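Local coordinates for M152 protein (Murid herpesvirus 1, PDB 4G59) that adopts an MHC class I-like fold and probably serves viral immune evasion by binding host RAE-1 ligands of the receptor NKG2D, at residues V15-S27 against F35-I47. Numbering follows the deposited sequence.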
# COMPACT_ATOMS: atom_id res chain seq x y z
N VAL B 15 -5.59 17.05 -21.05
CA VAL B 15 -6.20 17.69 -19.89
C VAL B 15 -5.13 18.37 -19.03
O VAL B 15 -4.14 17.74 -18.64
CB VAL B 15 -6.97 16.70 -19.02
CG1 VAL B 15 -7.61 17.42 -17.84
CG2 VAL B 15 -8.02 15.94 -19.84
N ASP B 16 -5.32 19.65 -18.75
CA ASP B 16 -4.40 20.36 -17.88
C ASP B 16 -4.84 20.15 -16.44
O ASP B 16 -5.87 20.66 -16.02
CB ASP B 16 -4.41 21.85 -18.22
CG ASP B 16 -3.46 22.66 -17.34
OD1 ASP B 16 -2.45 22.09 -16.83
OD2 ASP B 16 -3.72 23.86 -17.18
N ILE B 17 -4.06 19.39 -15.68
CA ILE B 17 -4.44 19.03 -14.32
C ILE B 17 -3.88 19.97 -13.26
O ILE B 17 -4.02 19.71 -12.08
CB ILE B 17 -3.91 17.65 -13.99
CG1 ILE B 17 -2.40 17.62 -14.21
CG2 ILE B 17 -4.60 16.60 -14.86
CD1 ILE B 17 -1.75 16.47 -13.56
N CYS B 18 -3.24 21.06 -13.68
CA CYS B 18 -2.53 21.93 -12.74
C CYS B 18 -3.33 23.12 -12.24
O CYS B 18 -2.82 23.92 -11.45
CB CYS B 18 -1.22 22.40 -13.36
SG CYS B 18 -0.04 21.08 -13.54
N GLN B 19 -4.58 23.24 -12.68
CA GLN B 19 -5.45 24.28 -12.14
C GLN B 19 -6.13 23.82 -10.86
O GLN B 19 -6.31 22.62 -10.64
CB GLN B 19 -6.52 24.69 -13.14
CG GLN B 19 -6.10 25.86 -14.00
CD GLN B 19 -5.54 25.42 -15.32
OE1 GLN B 19 -6.26 24.88 -16.16
NE2 GLN B 19 -4.24 25.62 -15.50
N ASP B 20 -6.52 24.80 -10.04
CA ASP B 20 -7.11 24.55 -8.74
C ASP B 20 -6.23 23.60 -7.96
O ASP B 20 -6.68 22.54 -7.53
CB ASP B 20 -8.53 23.99 -8.87
CG ASP B 20 -9.50 25.02 -9.39
OD1 ASP B 20 -9.03 26.03 -9.95
OD2 ASP B 20 -10.73 24.83 -9.24
N LEU B 21 -4.97 23.99 -7.83
CA LEU B 21 -3.94 23.12 -7.29
C LEU B 21 -4.30 22.77 -5.85
O LEU B 21 -4.73 23.63 -5.07
CB LEU B 21 -2.55 23.76 -7.40
CG LEU B 21 -1.35 22.86 -7.07
CD1 LEU B 21 -0.15 23.17 -7.91
CD2 LEU B 21 -0.96 23.00 -5.61
N THR B 22 -4.19 21.48 -5.54
CA THR B 22 -4.54 20.97 -4.23
C THR B 22 -3.52 19.91 -3.81
O THR B 22 -3.51 18.80 -4.33
CB THR B 22 -5.96 20.40 -4.20
OG1 THR B 22 -6.86 21.36 -4.77
CG2 THR B 22 -6.38 20.09 -2.78
N ALA B 23 -2.65 20.29 -2.88
CA ALA B 23 -1.60 19.41 -2.37
C ALA B 23 -2.08 18.63 -1.16
O ALA B 23 -2.63 19.22 -0.23
CB ALA B 23 -0.37 20.21 -1.99
N THR B 24 -1.86 17.32 -1.17
CA THR B 24 -2.19 16.49 -0.01
C THR B 24 -0.93 16.08 0.74
O THR B 24 -0.06 15.40 0.17
CB THR B 24 -2.97 15.23 -0.44
OG1 THR B 24 -4.23 15.63 -0.97
CG2 THR B 24 -3.22 14.33 0.75
N PHE B 25 -0.81 16.50 2.01
CA PHE B 25 0.34 16.13 2.83
C PHE B 25 -0.07 14.98 3.72
O PHE B 25 -0.99 15.14 4.55
CB PHE B 25 0.80 17.31 3.69
CG PHE B 25 1.33 18.48 2.90
CD1 PHE B 25 2.69 18.68 2.76
CD2 PHE B 25 0.47 19.39 2.29
CE1 PHE B 25 3.19 19.74 2.04
CE2 PHE B 25 0.97 20.47 1.56
CZ PHE B 25 2.34 20.63 1.43
N ILE B 26 0.58 13.83 3.57
CA ILE B 26 0.19 12.67 4.37
C ILE B 26 1.27 12.25 5.36
O ILE B 26 2.45 12.16 5.01
CB ILE B 26 -0.23 11.47 3.51
CG1 ILE B 26 -1.54 11.78 2.79
CG2 ILE B 26 -0.48 10.25 4.37
CD1 ILE B 26 -1.83 10.84 1.65
N SER B 27 0.86 12.02 6.61
CA SER B 27 1.78 11.56 7.64
C SER B 27 1.23 10.34 8.35
O SER B 27 0.12 10.35 8.93
CB SER B 27 2.12 12.68 8.62
OG SER B 27 3.06 13.55 8.05
N PHE B 35 8.02 7.24 10.62
CA PHE B 35 6.98 7.92 9.86
C PHE B 35 7.19 7.75 8.36
O PHE B 35 8.33 7.69 7.86
CB PHE B 35 6.97 9.43 10.20
CG PHE B 35 6.61 9.75 11.63
CD1 PHE B 35 5.35 10.23 11.96
CD2 PHE B 35 7.54 9.58 12.65
CE1 PHE B 35 5.02 10.52 13.28
CE2 PHE B 35 7.22 9.88 13.99
CZ PHE B 35 5.97 10.34 14.30
N ARG B 36 6.09 7.64 7.62
CA ARG B 36 6.17 7.77 6.18
C ARG B 36 5.46 9.07 5.86
O ARG B 36 4.27 9.23 6.17
CB ARG B 36 5.52 6.59 5.47
CG ARG B 36 5.73 6.58 3.93
CD ARG B 36 4.67 5.73 3.23
NE ARG B 36 3.36 6.30 3.49
CZ ARG B 36 2.23 5.60 3.55
NH1 ARG B 36 2.26 4.29 3.35
NH2 ARG B 36 1.07 6.22 3.81
N HIS B 37 6.18 10.02 5.27
CA HIS B 37 5.58 11.27 4.81
C HIS B 37 5.51 11.29 3.27
O HIS B 37 6.38 10.73 2.59
CB HIS B 37 6.38 12.48 5.30
CG HIS B 37 6.57 12.54 6.79
ND1 HIS B 37 5.54 12.82 7.67
CD2 HIS B 37 7.69 12.41 7.56
CE1 HIS B 37 6.01 12.84 8.91
NE2 HIS B 37 7.31 12.59 8.86
N SER B 38 4.47 11.93 2.73
CA SER B 38 4.33 12.02 1.28
C SER B 38 3.49 13.22 0.89
O SER B 38 2.55 13.60 1.61
CB SER B 38 3.66 10.78 0.72
OG SER B 38 2.34 10.73 1.21
N ILE B 39 3.83 13.82 -0.24
CA ILE B 39 2.99 14.86 -0.82
C ILE B 39 2.52 14.42 -2.21
O ILE B 39 3.28 13.79 -2.96
CB ILE B 39 3.75 16.17 -0.98
CG1 ILE B 39 4.35 16.60 0.35
CG2 ILE B 39 2.84 17.24 -1.56
CD1 ILE B 39 5.53 17.54 0.18
N ASN B 40 1.27 14.75 -2.56
CA ASN B 40 0.81 14.54 -3.92
C ASN B 40 -0.17 15.63 -4.32
O ASN B 40 -0.66 16.39 -3.47
CB ASN B 40 0.20 13.13 -4.09
CG ASN B 40 -1.08 12.94 -3.29
OD1 ASN B 40 -2.19 13.20 -3.79
ND2 ASN B 40 -0.94 12.46 -2.04
N LEU B 41 -0.43 15.74 -5.62
CA LEU B 41 -1.38 16.71 -6.16
C LEU B 41 -2.61 15.91 -6.51
O LEU B 41 -2.55 14.70 -6.46
CB LEU B 41 -0.78 17.40 -7.38
CG LEU B 41 0.39 18.31 -7.01
CD1 LEU B 41 0.97 19.00 -8.24
CD2 LEU B 41 -0.10 19.36 -6.02
N GLU B 42 -3.72 16.57 -6.85
CA GLU B 42 -4.99 15.88 -6.96
C GLU B 42 -5.03 14.77 -8.02
O GLU B 42 -5.68 13.74 -7.82
CB GLU B 42 -6.14 16.87 -7.18
CG GLU B 42 -7.52 16.25 -6.99
CD GLU B 42 -8.64 17.22 -7.32
OE1 GLU B 42 -8.35 18.40 -7.61
OE2 GLU B 42 -9.81 16.79 -7.30
N GLN B 43 -4.35 14.95 -9.15
CA GLN B 43 -4.33 13.88 -10.15
C GLN B 43 -2.94 13.22 -10.28
O GLN B 43 -2.66 12.57 -11.30
CB GLN B 43 -4.87 14.39 -11.50
CG GLN B 43 -6.40 14.52 -11.58
CD GLN B 43 -6.93 15.93 -11.29
OE1 GLN B 43 -6.16 16.88 -11.10
NE2 GLN B 43 -8.25 16.06 -11.27
N SER B 44 -2.08 13.38 -9.27
CA SER B 44 -0.73 12.78 -9.30
C SER B 44 -0.58 11.64 -8.29
O SER B 44 -1.37 11.51 -7.35
CB SER B 44 0.36 13.85 -9.04
OG SER B 44 0.64 14.03 -7.67
N SER B 45 0.42 10.79 -8.50
CA SER B 45 0.81 9.82 -7.47
C SER B 45 1.79 10.58 -6.57
O SER B 45 1.87 11.81 -6.68
CB SER B 45 1.47 8.61 -8.11
OG SER B 45 2.55 9.02 -8.92
N ASP B 46 2.53 9.93 -5.68
CA ASP B 46 3.38 10.74 -4.81
C ASP B 46 4.51 11.41 -5.57
O ASP B 46 5.24 10.77 -6.35
CB ASP B 46 3.97 9.96 -3.63
CG ASP B 46 2.93 9.25 -2.81
OD1 ASP B 46 1.77 9.69 -2.77
OD2 ASP B 46 3.32 8.22 -2.21
N ILE B 47 4.63 12.71 -5.36
CA ILE B 47 5.73 13.48 -5.94
C ILE B 47 6.92 13.52 -4.96
O ILE B 47 8.10 13.46 -5.35
CB ILE B 47 5.27 14.89 -6.31
CG1 ILE B 47 4.15 14.81 -7.36
CG2 ILE B 47 6.41 15.74 -6.83
CD1 ILE B 47 3.34 16.13 -7.51
O HOH W 1 -3.27 17.88 -9.85
O HOH W 2 -4.19 19.47 -7.84
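Ser-27 OG and His-37 ND1 share a hydrogen bond of 2.6 Å, with either as possible donor, the hydroxyl meeting the imidazole at its edge and in its plane. The backbones of the two residues form a non-hydrogen-bonded pair of an antiparallel beta hairpin, 22-31 with 34-40, in the sheet of the MHC-like platform. In both residues the first side-chain torsion sets the leading atom anti to the carbonyl carbon (chi1 -78° for Ser-27, -56° for His-37), which brings hydroxyl and ring together on the side facing helix 68-89. There Glu-78 OE1 is hydrogen-bonded to His-37 NE2, so both ring nitrogens are engaged, and Phe-74 stacks on the ring.

The hairpin illustrates how alternation sorts side chains. Phe-25 and Ile-39 run alongside each other beneath the helices: Ile-39 CG1 touches Phe-25 CD1 at 3.6 Å, while Ile-39 CD1 sits 3.7 Å from Phe-25 CE1. Farther along, Leu-21 CD2 meets Leu-41 CD2 at 3.8 Å, near helix 161-178. Ile-26 and Ser-38 occupy the reverse face, where Ile-26 CB packs on Ser-38 OG; their backbones are joined by Ile-26 N to Ser-38 O at 2.8 Å, an almost straight bond (174°).

Past Thr-24 and Asn-40 direct backbone N-H...O bonds between the two segments give way to water bridges. One molecule accepts from Thr-22 N and Glu-42 N, each at 3.1 Å; another accepts from Gln-43 N and donates to Ile-17 O, 3.0 Å away.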